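Local coordinates for EAL domain protein (PDB 6IJ2), which hydrolyses the cyclic dinucleotides c-di-GMP and cGAMP as a standalone EAL-domain phosphodiesterase, here holding calcium ions and the linear dinucleotide 5'-pGpG, at residues R186-H189 against R194-I197. The protein carries 1 engineered substitution. Residues are numbered along the deposited sequence; the frame is centred on the assembly and turned at random.
Sequences RNIH and RQSI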
loop_
_atom_site.group_PDB
_atom_site.type_symbol
_atom_site.label_atom_id
_atom_site.label_comp_id
_atom_site.label_asym_id
_atom_site.label_seq_id
_atom_site.Cartn_x
_atom_site.Cartn_y
_atom_site.Cartn_z
ATOM N N ARG A 186 -5.509 -14.152 6.418
ATOM C CA ARG A 186 -5.953 -15.462 5.950
ATOM C C ARG A 186 -4.917 -16.529 6.287
ATOM O O ARG A 186 -3.771 -16.481 5.808
ATOM C CB ARG A 186 -6.212 -15.429 4.442
ATOM C CG ARG A 186 -6.760 -16.732 3.853
ATOM C CD ARG A 186 -8.148 -17.095 4.406
ATOM N NE ARG A 186 -9.134 -16.039 4.166
ATOM C CZ ARG A 186 -9.811 -15.388 5.113
ATOM N NH1 ARG A 186 -9.650 -15.672 6.404
ATOM N NH2 ARG A 186 -10.664 -14.434 4.762
ATOM N N ASN A 187 -5.326 -17.490 7.116
ATOM C CA ASN A 187 -4.474 -18.605 7.537
ATOM C C ASN A 187 -3.202 -18.115 8.220
ATOM O O ASN A 187 -2.129 -18.713 8.075
ATOM C CB ASN A 187 -4.141 -19.520 6.356
ATOM C CG ASN A 187 -5.365 -20.239 5.822
ATOM O OD1 ASN A 187 -6.209 -20.699 6.590
ATOM N ND2 ASN A 187 -5.476 -20.327 4.500
ATOM N N ILE A 188 -3.324 -17.034 8.998
ATOM C CA ILE A 188 -2.125 -16.429 9.567
ATOM C C ILE A 188 -1.473 -17.371 10.574
ATOM O O ILE A 188 -0.249 -17.351 10.742
ATOM C CB ILE A 188 -2.445 -15.056 10.183
ATOM C CG1 ILE A 188 -1.149 -14.342 10.580
ATOM C CG2 ILE A 188 -3.440 -15.187 11.359
ATOM C CD1 ILE A 188 -1.344 -12.866 10.838
ATOM N N HIS A 189 -2.258 -18.243 11.207
ATOM C CA HIS A 189 -1.702 -19.256 12.103
ATOM C C HIS A 189 -0.770 -20.227 11.391
ATOM O O HIS A 189 0.004 -20.930 12.056
ATOM C CB HIS A 189 -2.831 -20.051 12.758
ATOM C CG HIS A 189 -3.683 -20.802 11.786
ATOM N ND1 HIS A 189 -4.507 -20.171 10.875
ATOM C CD2 HIS A 189 -3.834 -22.132 11.573
ATOM C CE1 HIS A 189 -5.130 -21.080 10.148
ATOM N NE2 HIS A 189 -4.739 -22.278 10.550
ATOM N N ARG A 194 3.130 -13.915 7.089
ATOM C CA ARG A 194 2.025 -13.097 7.570
ATOM C C ARG A 194 2.118 -12.864 9.075
ATOM O O ARG A 194 1.758 -11.785 9.560
ATOM C CB ARG A 194 0.683 -13.742 7.195
ATOM C CG ARG A 194 0.289 -13.521 5.737
ATOM C CD ARG A 194 -1.012 -14.215 5.360
ATOM N NE ARG A 194 -1.532 -13.707 4.088
ATOM C CZ ARG A 194 -1.010 -13.981 2.886
ATOM N NH1 ARG A 194 0.054 -14.779 2.760
ATOM N NH2 ARG A 194 -1.555 -13.453 1.789
ATOM N N GLN A 195 2.634 -13.848 9.819
ATOM C CA GLN A 195 2.853 -13.669 11.252
ATOM C C GLN A 195 3.826 -12.529 11.529
ATOM O O GLN A 195 3.591 -11.706 12.418
ATOM C CB GLN A 195 3.376 -14.969 11.863
ATOM C CG GLN A 195 2.327 -16.075 11.865
ATOM C CD GLN A 195 2.881 -17.419 12.267
ATOM O OE1 GLN A 195 4.035 -17.535 12.672
ATOM N NE2 GLN A 195 2.063 -18.453 12.130
ATOM N N SER A 196 4.923 -12.462 10.773
ATOM C CA SER A 196 5.884 -11.387 10.994
ATOM C C SER A 196 5.319 -10.044 10.563
ATOM O O SER A 196 5.588 -9.025 11.207
ATOM C CB SER A 196 7.202 -11.663 10.256
ATOM O OG SER A 196 7.891 -12.742 10.872
ATOM N N ILE A 197 4.553 -10.014 9.462
ATOM C CA ILE A 197 3.913 -8.763 9.046
ATOM C C ILE A 197 2.995 -8.250 10.145
ATOM O O ILE A 197 3.025 -7.069 10.509
ATOM C CB ILE A 197 3.145 -8.951 7.723
ATOM C CG1 ILE A 197 4.106 -9.200 6.568
ATOM C CG2 ILE A 197 2.301 -7.708 7.409
ATOM C CD1 ILE A 197 3.393 -9.432 5.237
#
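Ile188 and Gln195 meet where the loop after the short helix 182-185 turns back onto the first turns of helix 192-207, on the outer, helical layer of the EAL-domain TIM-like barrel. The Gln195 chain runs extended beyond CG and brings its amide up to the loop carbonyls, where NE2 donates to Ile188 O at 2.9 Å. The bond is bent at the hydrogen (153°), but the acceptor lies nearly in the amide plane and the donor in the carbonyl plane. His189 O lies 3.2 Å from the same Gln195 NE2, yet the angle is too poor for a second bond.

The CG1-CD1 arm of Ile188 lies against the helix backbone: with CG1 anti to the backbone N (chi1 -171°), CD1 reaches to 3.5 Å from Arg194 O, and CG1 packs 3.9 Å from Arg194 CB. Trp225 of helix 220-229 touches both Ile188 and Gln195.

Arg194 extends from CG to NE past Arg186 O, which sits 3.6 Å from its CD. Its NE makes a hydrogen bond to Gly183 O, while NH1 and NH2 form salt bridges with Asp191 and with Asp172 of the second subunit. Arg186 turns away to a salt bridge with Glu222. One hydrogen bond from the Gln195 amide and the apolar contact of Ile188 thus join loop to helix directly, while both arginines spend their charge on partners beyond the two segments, Arg194 tying this corner to the dimer partner.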